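PDB 2ZWV: probable ribosomal RNA small subunit methyltransferase from Thermus thermophilus, which probably methylates 16S ribosomal RNA of the small ribosomal subunit, with S-adenosyl-L-methionine as the methyl donor. Local coordinates for residues L3-Y8 against V323-A328; A7-T12 against S287-A292; T74-F79 against V261-A266. All blocks are in the same frame, centred on the assembly; numbering follows the deposited sequence.

Interaction 1: residues L3-Y8 against V323-A328; sequences LTREAY and VNVAAA
Asn324 ND2 and Leu3 O make the nearest polar approach between residues 3-8 and 323-328, 3.0 Å apart. The contact is a small helix-on-helix packing: the short N-terminal helix 5-9 lies against helix 317-329, which precedes strand 334-340 in the class I methyltransferase fold of the C-terminal half. With CG anti to the carbonyl carbon (chi1 -69°), the Asn324 side chain reaches across toward residues 3-8 and brings ND2 up to Leu3 O.

Most of the touching is done by Arg5, which spreads its aliphatic part and its guanidinium over three residues of the partner helix. Its CG rests on Asn324 CB at 3.7 Å, while its CD passes 4.0 Å from Val325 CA. The chain then bends at chi3 (-69°), turning the guanidinium flat onto the methyl group of Ala328. CB of Ala328 stands 3.4 Å above the plane of that group, over its centre. This is packing of a planar cation on a methyl group, and the guanidinium plane is turned 55° from the Asn324 amide.

The start of helix 5-9 is fixed by an N-cap: Ala7 N donates to Thr4 OG1 over 3.2 Å. On the partner side, Asn324 also touches Lys353 of helix 347-354, and Val325 leans on Val289 of the cofactor site. The Ala328 methyl is set in place by its own helix, in which Ala328 N donates to Asn324 O at 3.1 Å.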
loop_
_atom_site.group_PDB
_atom_site.type_symbol
_atom_site.label_atom_id
_atom_site.label_comp_id
_atom_site.label_asym_id
_atom_site.label_seq_id
_atom_site.Cartn_x
_atom_site.Cartn_y
_atom_site.Cartn_z
ATOM N N LEU A 3 3.177 17.977 -8.711
ATOM C CA LEU A 3 2.147 17.243 -9.433
ATOM C C LEU A 3 0.753 17.779 -9.158
ATOM O O LEU A 3 0.406 18.102 -8.022
ATOM C CB LEU A 3 2.164 15.754 -9.068
ATOM C CG LEU A 3 3.354 14.869 -9.430
ATOM C CD1 LEU A 3 2.953 13.414 -9.217
ATOM C CD2 LEU A 3 3.762 15.090 -10.876
ATOM N N THR A 4 -0.042 17.866 -10.213
ATOM C CA THR A 4 -1.418 18.316 -10.091
ATOM C C THR A 4 -2.217 17.034 -9.901
ATOM O O THR A 4 -1.655 15.942 -9.977
ATOM C CB THR A 4 -1.894 19.027 -11.372
ATOM O OG1 THR A 4 -1.661 18.181 -12.505
ATOM C CG2 THR A 4 -1.145 20.337 -11.562
ATOM N N ARG A 5 -3.514 17.151 -9.646
ATOM C CA ARG A 5 -4.332 15.960 -9.465
ATOM C C ARG A 5 -4.405 15.193 -10.777
ATOM O O ARG A 5 -4.331 13.963 -10.798
ATOM C CB ARG A 5 -5.739 16.345 -8.997
ATOM C CG ARG A 5 -5.783 16.887 -7.575
ATOM C CD ARG A 5 -7.181 17.341 -7.210
ATOM N NE ARG A 5 -7.572 18.531 -7.957
ATOM C CZ ARG A 5 -8.756 18.691 -8.538
ATOM N NH1 ARG A 5 -9.668 17.731 -8.463
ATOM N NH2 ARG A 5 -9.029 19.814 -9.187
ATOM N N GLU A 6 -4.537 15.935 -11.873
ATOM C CA GLU A 6 -4.608 15.354 -13.208
ATOM C C GLU A 6 -3.346 14.539 -13.469
ATOM O O GLU A 6 -3.414 13.386 -13.898
ATOM C CB GLU A 6 -4.737 16.476 -14.244
ATOM C CG GLU A 6 -5.056 16.033 -15.670
ATOM C CD GLU A 6 -3.924 15.267 -16.327
ATOM O OE1 GLU A 6 -2.778 15.760 -16.295
ATOM O OE2 GLU A 6 -4.184 14.178 -16.883
ATOM N N ALA A 7 -2.196 15.147 -13.194
ATOM C CA ALA A 7 -0.905 14.500 -13.401
ATOM C C ALA A 7 -0.693 13.274 -12.513
ATOM O O ALA A 7 -0.104 12.284 -12.946
ATOM C CB ALA A 7 0.214 15.504 -13.169
ATOM N N TYR A 8 -1.164 13.332 -11.272
ATOM C CA TYR A 8 -0.987 12.200 -10.373
ATOM C C TYR A 8 -1.773 10.977 -10.826
ATOM O O TYR A 8 -1.272 9.852 -10.772
ATOM C CB TYR A 8 -1.418 12.539 -8.947
ATOM C CG TYR A 8 -1.295 11.333 -8.044
ATOM C CD1 TYR A 8 -0.057 10.961 -7.523
ATOM C CD2 TYR A 8 -2.389 10.499 -7.805
ATOM C CE1 TYR A 8 0.094 9.788 -6.796
ATOM C CE2 TYR A 8 -2.248 9.316 -7.079
ATOM C CZ TYR A 8 -1.003 8.968 -6.580
ATOM O OH TYR A 8 -0.842 7.796 -5.879
ATOM N N VAL A 323 -2.766 16.215 -0.317
ATOM C CA VAL A 323 -3.057 17.617 -0.048
ATOM C C VAL A 323 -3.887 18.254 -1.156
ATOM O O VAL A 323 -4.856 18.961 -0.878
ATOM C CB VAL A 323 -1.752 18.424 0.131
ATOM C CG1 VAL A 323 -2.069 19.907 0.285
ATOM C CG2 VAL A 323 -0.992 17.912 1.345
ATOM N N ASN A 324 -3.511 18.005 -2.407
ATOM C CA ASN A 324 -4.243 18.569 -3.535
ATOM C C ASN A 324 -5.694 18.106 -3.539
ATOM O O ASN A 324 -6.610 18.907 -3.726
ATOM C CB ASN A 324 -3.582 18.184 -4.863
ATOM C CG ASN A 324 -2.246 18.867 -5.064
ATOM O OD1 ASN A 324 -2.101 20.053 -4.782
ATOM N ND2 ASN A 324 -1.264 18.124 -5.566
ATOM N N VAL A 325 -5.899 16.809 -3.334
ATOM C CA VAL A 325 -7.244 16.243 -3.313
ATOM C C VAL A 325 -8.068 16.781 -2.147
ATOM O O VAL A 325 -9.250 17.080 -2.303
ATOM C CB VAL A 325 -7.197 14.701 -3.229
ATOM C CG1 VAL A 325 -8.592 14.146 -2.965
ATOM C CG2 VAL A 325 -6.641 14.133 -4.531
ATOM N N ALA A 326 -7.446 16.897 -0.979
ATOM C CA ALA A 326 -8.141 17.401 0.198
ATOM C C ALA A 326 -8.746 18.770 -0.099
ATOM O O ALA A 326 -9.921 19.017 0.179
ATOM C CB ALA A 326 -7.178 17.501 1.369
ATOM N N ALA A 327 -7.934 19.650 -0.671
ATOM C CA ALA A 327 -8.374 20.995 -1.009
ATOM C C ALA A 327 -9.512 20.979 -2.025
ATOM O O ALA A 327 -10.475 21.736 -1.904
ATOM C CB ALA A 327 -7.204 21.802 -1.553
ATOM N N ALA A 328 -9.399 20.109 -3.023
ATOM C CA ALA A 328 -10.412 20.012 -4.069
ATOM C C ALA A 328 -11.689 19.296 -3.627
ATOM O O ALA A 328 -12.768 19.581 -4.144
ATOM C CB ALA A 328 -9.819 19.313 -5.299
#

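Interaction 2: residues A7-T12 against S287-A292; sequences AYHRLT and SDVDEA. With SAH (S-adenosyl-L-homocysteine), chain B.
Asp288 OD1 accepts from Tyr8 OH on its syn lone pair at 2.7 Å, and the same oxygen takes the N6 amino group of S-adenosyl-L-homocysteine at 3.1 Å. Tyr8 CG stands anti to the backbone N (chi1 177°), which sends the ring out to meet Asp288 from the opposite direction, ring and carboxylate planes 56° apart. Next to it, Val289 N donates to adenine N1 over 3.0 Å. Together these read the N6 and N1 edge of the base, as is common in class I methyltransferases. Val289 CG2 also presses on Tyr8 CE2 at 3.3 Å.

His9 makes the second polar link. Its NE2 donates to Asp290 OD1 at 2.8 Å along a bent path (140° at the hydrogen), the acceptor lying somewhat out of the ring plane. At the other nitrogen a water joins ND1 to Asp288 OD2, to which it donates. Tyr8 CD2 lies over the centre of one imidazole face, 3.8 Å above its plane.

Further out, a type II' turn from Asp288 to Glu291 shapes this receiving loop; just before it, Ser287 OG donates to Val289 O at 2.8 Å and accepts from Ala292 N. Lys24 forms a salt bridge with Asp288 OD2, as Arg329 does with Asp290 OD2.

The loop follows strand 283-286, with Ala77 of helix 76-84 touching Asp288, and Val318 and Ala321 of helix 317-329 packing on Tyr8.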
loop_
_atom_site.group_PDB
_atom_site.type_symbol
_atom_site.label_atom_id
_atom_site.label_comp_id
_atom_site.label_asym_id
_atom_site.label_seq_id
_atom_site.Cartn_x
_atom_site.Cartn_y
_atom_site.Cartn_z
ATOM N N ALA A 7 -2.196 15.147 -13.194
ATOM C CA ALA A 7 -0.905 14.500 -13.401
ATOM C C ALA A 7 -0.693 13.274 -12.513
ATOM O O ALA A 7 -0.104 12.284 -12.946
ATOM C CB ALA A 7 0.214 15.504 -13.169
ATOM N N TYR A 8 -1.164 13.332 -11.272
ATOM C CA TYR A 8 -0.987 12.200 -10.373
ATOM C C TYR A 8 -1.773 10.977 -10.826
ATOM O O TYR A 8 -1.272 9.852 -10.772
ATOM C CB TYR A 8 -1.418 12.539 -8.947
ATOM C CG TYR A 8 -1.295 11.333 -8.044
ATOM C CD1 TYR A 8 -0.057 10.961 -7.523
ATOM C CD2 TYR A 8 -2.389 10.499 -7.805
ATOM C CE1 TYR A 8 0.094 9.788 -6.796
ATOM C CE2 TYR A 8 -2.248 9.316 -7.079
ATOM C CZ TYR A 8 -1.003 8.968 -6.580
ATOM O OH TYR A 8 -0.842 7.796 -5.879
ATOM N N HIS A 9 -3.009 11.205 -11.257
ATOM C CA HIS A 9 -3.877 10.122 -11.700
ATOM C C HIS A 9 -3.651 9.718 -13.149
ATOM O O HIS A 9 -4.231 8.742 -13.620
ATOM C CB HIS A 9 -5.345 10.515 -11.515
ATOM C CG HIS A 9 -5.778 10.585 -10.083
ATOM N ND1 HIS A 9 -5.822 9.477 -9.264
ATOM C CD2 HIS A 9 -6.194 11.628 -9.327
ATOM C CE1 HIS A 9 -6.248 9.834 -8.065
ATOM N NE2 HIS A 9 -6.480 11.135 -8.076
ATOM N N ARG A 10 -2.805 10.460 -13.851
ATOM C CA ARG A 10 -2.540 10.167 -15.254
ATOM C C ARG A 10 -1.778 8.863 -15.463
ATOM O O ARG A 10 -0.782 8.590 -14.787
ATOM C CB ARG A 10 -1.772 11.329 -15.905
ATOM C CG ARG A 10 -1.348 11.049 -17.345
ATOM C CD ARG A 10 -0.961 12.314 -18.105
ATOM N NE ARG A 10 -2.099 13.212 -18.291
ATOM C CZ ARG A 10 -2.189 14.113 -19.267
ATOM N NH1 ARG A 10 -1.207 14.233 -20.151
ATOM N NH2 ARG A 10 -3.256 14.895 -19.358
ATOM N N LEU A 11 -2.261 8.049 -16.395
ATOM C CA LEU A 11 -1.606 6.785 -16.717
ATOM C C LEU A 11 -0.774 7.012 -17.973
ATOM O O LEU A 11 -1.308 7.350 -19.028
ATOM C CB LEU A 11 -2.636 5.683 -16.975
ATOM C CG LEU A 11 -3.596 5.323 -15.839
ATOM C CD1 LEU A 11 -4.422 4.118 -16.252
ATOM C CD2 LEU A 11 -2.819 5.017 -14.572
ATOM N N THR A 12 0.536 6.825 -17.855
ATOM C CA THR A 12 1.432 7.038 -18.982
ATOM C C THR A 12 2.023 5.752 -19.542
ATOM O O THR A 12 2.693 5.005 -18.836
ATOM C CB THR A 12 2.597 7.963 -18.586
ATOM O OG1 THR A 12 2.073 9.189 -18.064
ATOM C CG2 THR A 12 3.481 8.264 -19.799
ATOM N N SER A 287 -8.511 2.225 -2.854
ATOM C CA SER A 287 -8.389 3.277 -3.851
ATOM C C SER A 287 -7.049 3.999 -3.875
ATOM O O SER A 287 -6.375 4.133 -2.851
ATOM C CB SER A 287 -9.512 4.308 -3.635
ATOM O OG SER A 287 -9.313 5.478 -4.411
ATOM N N ASP A 288 -6.671 4.449 -5.068
ATOM C CA ASP A 288 -5.439 5.201 -5.267
ATOM C C ASP A 288 -5.857 6.643 -5.023
ATOM O O ASP A 288 -6.339 7.328 -5.927
ATOM C CB ASP A 288 -4.927 5.012 -6.702
ATOM C CG ASP A 288 -3.686 5.833 -6.994
ATOM O OD1 ASP A 288 -2.989 6.226 -6.034
ATOM O OD2 ASP A 288 -3.400 6.073 -8.184
ATOM N N VAL A 289 -5.687 7.086 -3.784
ATOM C CA VAL A 289 -6.091 8.421 -3.374
ATOM C C VAL A 289 -7.612 8.487 -3.546
ATOM O O VAL A 289 -8.330 7.668 -2.974
ATOM C CB VAL A 289 -5.405 9.514 -4.215
ATOM C CG1 VAL A 289 -5.674 10.885 -3.610
ATOM C CG2 VAL A 289 -3.908 9.256 -4.271
ATOM N N ASP A 290 -8.106 9.427 -4.343
ATOM C CA ASP A 290 -9.550 9.558 -4.540
ATOM C C ASP A 290 -10.051 8.969 -5.859
ATOM O O ASP A 290 -11.106 9.361 -6.358
ATOM C CB ASP A 290 -9.956 11.033 -4.448
ATOM C CG ASP A 290 -9.363 11.870 -5.562
ATOM O OD1 ASP A 290 -8.191 11.632 -5.920
ATOM O OD2 ASP A 290 -10.061 12.772 -6.071
ATOM N N GLU A 291 -9.302 8.023 -6.411
ATOM C CA GLU A 291 -9.668 7.375 -7.672
ATOM C C GLU A 291 -11.034 6.689 -7.620
ATOM O O GLU A 291 -11.796 6.732 -8.585
ATOM C CB GLU A 291 -8.591 6.353 -8.051
ATOM C CG GLU A 291 -8.961 5.400 -9.175
ATOM C CD GLU A 291 -9.172 3.975 -8.687
ATOM O OE1 GLU A 291 -8.658 3.632 -7.601
ATOM O OE2 GLU A 291 -9.837 3.191 -9.396
ATOM N N ALA A 292 -11.338 6.067 -6.485
ATOM C CA ALA A 292 -12.595 5.349 -6.304
ATOM C C ALA A 292 -13.822 6.235 -6.127
ATOM O O ALA A 292 -14.956 5.760 -6.230
ATOM C CB ALA A 292 -12.476 4.410 -5.113
HETATM N N SAH B . -4.117 6.651 8.477
HETATM C CA SAH B . -3.401 5.488 9.023
HETATM C CB SAH B . -2.195 5.161 8.141
HETATM C CG SAH B . -1.121 6.041 8.071
HETATM S SD SAH B . 0.269 5.671 7.071
HETATM C C SAH B . -2.927 5.810 10.441
HETATM O O SAH B . -2.458 4.859 11.113
HETATM O OXT SAH B . -3.038 6.990 10.825
HETATM C "C5'" SAH B . -0.300 6.233 5.426
HETATM C "C4'" SAH B . -1.377 5.338 4.810
HETATM O "O4'" SAH B . -1.615 5.803 3.468
HETATM C "C3'" SAH B . -0.862 3.901 4.684
HETATM O "O3'" SAH B . -1.934 2.980 4.902
HETATM C "C2'" SAH B . -0.427 3.847 3.221
HETATM O "O2'" SAH B . -0.497 2.497 2.756
HETATM C "C1'" SAH B . -1.591 4.638 2.630
HETATM N N9 SAH B . -1.344 4.992 1.212
HETATM C C8 SAH B . -0.157 5.025 0.607
HETATM N N7 SAH B . -0.319 5.373 -0.669
HETATM C C5 SAH B . -1.614 5.560 -0.878
HETATM C C6 SAH B . -2.376 5.925 -1.987
HETATM N N6 SAH B . -1.796 6.139 -3.164
HETATM N N1 SAH B . -3.702 6.033 -1.852
HETATM C C2 SAH B . -4.292 5.798 -0.691
HETATM N N3 SAH B . -3.606 5.447 0.378
HETATM C C4 SAH B . -2.268 5.320 0.320
HETATM O O HOH W 1 -5.350 6.620 -9.767
#

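Interaction 3: residues T74-F79 against V261-A266; sequences TSRAAF and VEDDLA. With SAH (S-adenosyl-L-homocysteine), chain B.
The Asp263 carboxylate is held by the N-terminal end of helix 76-84 and its cap residue Ser75: OD1 takes Ala77 N on its syn lone pair at 2.8 Å, and OD2 takes Ser75 OG at 2.7 Å, on the syn side but 20° out of plane. The second flat group is the adenine of S-adenosyl-L-homocysteine, with Asp263 CB over one face, 3.3 Å from C6. With CG anti to the backbone N (chi1 -168°), the carboxylate is carried past the base to the helix end.

The backbones run alongside in a single bridge, Ser75 with Asp264. Leu265 N donates to Thr74 O at 2.9 Å, and Arg76 N to Asp263 O at 3.1 Å. Two strand-to-helix turns, one after the second strand of each similar seven-stranded sheet, thus lie side by side; Ser75 and Asp264 are each the N-cap of the following helix. The N-terminal half in this way backs the adenine.

Glu262 closes the cofactor side, accepting from ribose O3' at OE1 (2.5 Å) and O2' at OE2 (2.8 Å), the acidic residue typical of this strand end. Its OE2 also receives Asp264 N on the anti lone pair. Arg113 pairs with Asp264 OD2, and a water connects Asp264 OD1 to Thr74 OG1.

For the buried Asp263, a hydroxyl and a helix-end N-H would favour the charged form and restrain the carboxylate's rotation, with CB kept against the adenine face.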
loop_
_atom_site.group_PDB
_atom_site.type_symbol
_atom_site.label_atom_id
_atom_site.label_comp_id
_atom_site.label_asym_id
_atom_site.label_seq_id
_atom_site.Cartn_x
_atom_site.Cartn_y
_atom_site.Cartn_z
ATOM N N THR A 74 -1.788 -5.980 -5.066
ATOM C CA THR A 74 -2.413 -5.406 -3.878
ATOM C C THR A 74 -2.534 -3.884 -3.946
ATOM O O THR A 74 -3.338 -3.288 -3.228
ATOM C CB THR A 74 -1.623 -5.775 -2.613
ATOM O OG1 THR A 74 -0.287 -5.270 -2.720
ATOM C CG2 THR A 74 -1.572 -7.290 -2.444
ATOM N N SER A 75 -1.729 -3.261 -4.801
ATOM C CA SER A 75 -1.752 -1.808 -4.960
ATOM C C SER A 75 -2.759 -1.390 -6.025
ATOM O O SER A 75 -2.681 -1.836 -7.169
ATOM C CB SER A 75 -0.365 -1.298 -5.356
ATOM O OG SER A 75 -0.414 0.076 -5.703
ATOM N N ARG A 76 -3.700 -0.528 -5.649
ATOM C CA ARG A 76 -4.708 -0.067 -6.594
ATOM C C ARG A 76 -4.035 0.727 -7.707
ATOM O O ARG A 76 -4.393 0.601 -8.875
ATOM C CB ARG A 76 -5.747 0.816 -5.899
ATOM C CG ARG A 76 -7.061 0.884 -6.654
ATOM C CD ARG A 76 -7.846 -0.412 -6.474
ATOM N NE ARG A 76 -8.943 -0.545 -7.431
ATOM C CZ ARG A 76 -9.965 -1.381 -7.276
ATOM N NH1 ARG A 76 -10.033 -2.154 -6.200
ATOM N NH2 ARG A 76 -10.919 -1.443 -8.192
ATOM N N ALA A 77 -3.054 1.543 -7.336
ATOM C CA ALA A 77 -2.326 2.346 -8.308
ATOM C C ALA A 77 -1.695 1.446 -9.372
ATOM O O ALA A 77 -1.800 1.712 -10.572
ATOM C CB ALA A 77 -1.252 3.157 -7.603
ATOM N N ALA A 78 -1.041 0.380 -8.922
ATOM C CA ALA A 78 -0.397 -0.561 -9.834
ATOM C C ALA A 78 -1.430 -1.343 -10.635
ATOM O O ALA A 78 -1.227 -1.625 -11.819
ATOM C CB ALA A 78 0.493 -1.523 -9.051
ATOM N N PHE A 79 -2.537 -1.697 -9.989
ATOM C CA PHE A 79 -3.590 -2.448 -10.659
ATOM C C PHE A 79 -4.163 -1.658 -11.832
ATOM O O PHE A 79 -4.498 -2.230 -12.873
ATOM C CB PHE A 79 -4.712 -2.801 -9.682
ATOM C CG PHE A 79 -5.771 -3.677 -10.282
ATOM C CD1 PHE A 79 -5.494 -5.003 -10.607
ATOM C CD2 PHE A 79 -7.040 -3.175 -10.551
ATOM C CE1 PHE A 79 -6.466 -5.816 -11.195
ATOM C CE2 PHE A 79 -8.020 -3.979 -11.140
ATOM C CZ PHE A 79 -7.730 -5.304 -11.463
ATOM N N VAL A 261 -10.011 5.837 2.146
ATOM C CA VAL A 261 -9.390 5.424 0.894
ATOM C C VAL A 261 -8.011 4.888 1.240
ATOM O O VAL A 261 -7.247 5.535 1.958
ATOM C CB VAL A 261 -9.272 6.597 -0.103
ATOM C CG1 VAL A 261 -10.661 6.993 -0.587
ATOM C CG2 VAL A 261 -8.573 7.785 0.553
ATOM N N GLU A 262 -7.711 3.691 0.745
ATOM C CA GLU A 262 -6.438 3.034 1.015
ATOM C C GLU A 262 -5.976 2.275 -0.230
ATOM O O GLU A 262 -6.741 1.513 -0.822
ATOM C CB GLU A 262 -6.609 2.077 2.201
ATOM C CG GLU A 262 -5.403 1.206 2.501
ATOM C CD GLU A 262 -4.146 2.011 2.769
ATOM O OE1 GLU A 262 -4.158 2.867 3.681
ATOM O OE2 GLU A 262 -3.146 1.777 2.062
ATOM N N ASP A 263 -4.723 2.487 -0.621
ATOM C CA ASP A 263 -4.179 1.847 -1.815
ATOM C C ASP A 263 -3.755 0.398 -1.608
ATOM O O ASP A 263 -3.762 -0.397 -2.553
ATOM C CB ASP A 263 -2.987 2.653 -2.338
ATOM C CG ASP A 263 -2.552 2.216 -3.727
ATOM O OD1 ASP A 263 -3.363 2.327 -4.670
ATOM O OD2 ASP A 263 -1.395 1.767 -3.872
ATOM N N ASP A 264 -3.388 0.059 -0.375
ATOM C CA ASP A 264 -2.943 -1.293 -0.045
ATOM C C ASP A 264 -4.096 -2.229 0.307
ATOM O O ASP A 264 -4.838 -1.985 1.255
ATOM C CB ASP A 264 -1.947 -1.246 1.115
ATOM C CG ASP A 264 -1.423 -2.619 1.488
ATOM O OD1 ASP A 264 -0.855 -3.298 0.605
ATOM O OD2 ASP A 264 -1.580 -3.017 2.660
ATOM N N LEU A 265 -4.233 -3.308 -0.458
ATOM C CA LEU A 265 -5.302 -4.274 -0.230
ATOM C C LEU A 265 -5.290 -4.861 1.181
ATOM O O LEU A 265 -6.330 -4.947 1.831
ATOM C CB LEU A 265 -5.213 -5.407 -1.257
ATOM C CG LEU A 265 -6.352 -6.429 -1.231
ATOM C CD1 LEU A 265 -7.689 -5.710 -1.389
ATOM C CD2 LEU A 265 -6.157 -7.442 -2.352
ATOM N N ALA A 266 -4.115 -5.268 1.650
ATOM C CA ALA A 266 -3.998 -5.853 2.982
ATOM C C ALA A 266 -4.536 -4.883 4.029
ATOM O O ALA A 266 -5.238 -5.280 4.962
ATOM C CB ALA A 266 -2.544 -6.193 3.282
HETATM N N SAH B . -4.117 6.651 8.477
HETATM C CA SAH B . -3.401 5.488 9.023
HETATM C CB SAH B . -2.195 5.161 8.141
HETATM C CG SAH B . -1.121 6.041 8.071
HETATM S SD SAH B . 0.269 5.671 7.071
HETATM C C SAH B . -2.927 5.810 10.441
HETATM O O SAH B . -2.458 4.859 11.113
HETATM O OXT SAH B . -3.038 6.990 10.825
HETATM C "C5'" SAH B . -0.300 6.233 5.426
HETATM C "C4'" SAH B . -1.377 5.338 4.810
HETATM O "O4'" SAH B . -1.615 5.803 3.468
HETATM C "C3'" SAH B . -0.862 3.901 4.684
HETATM O "O3'" SAH B . -1.934 2.980 4.902
HETATM C "C2'" SAH B . -0.427 3.847 3.221
HETATM O "O2'" SAH B . -0.497 2.497 2.756
HETATM C "C1'" SAH B . -1.591 4.638 2.630
HETATM N N9 SAH B . -1.344 4.992 1.212
HETATM C C8 SAH B . -0.157 5.025 0.607
HETATM N N7 SAH B . -0.319 5.373 -0.669
HETATM C C5 SAH B . -1.614 5.560 -0.878
HETATM C C6 SAH B . -2.376 5.925 -1.987
HETATM N N6 SAH B . -1.796 6.139 -3.164
HETATM N N1 SAH B . -3.702 6.033 -1.852
HETATM C C2 SAH B . -4.292 5.798 -0.691
HETATM N N3 SAH B . -3.606 5.447 0.378
HETATM C C4 SAH B . -2.268 5.320 0.320
HETATM O O HOH W 2 0.037 -2.663 -1.867
#

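Interactions 1 and 2 share Ala7 and Tyr8 and have centres about 9 Å apart: helix 5-9 meets both helix 317-329 and residues 287-292. Independently of that helix, Val325 CG2 meets Val289 CG1 at 3.5 Å. Interactions 2 and 3, with centres about 11 Å apart, both touch the cofactor, one at the base edge and the other at a base face and the ribose. Residues 287-292 and the end of strand 257-262 join through Ser287 N and Glu262 O, a probable hydrogen bond of 2.8 Å. Interaction 3 is nested in sequence inside the other two and does not touch interaction 1, from which its centre lies about 18 Å away.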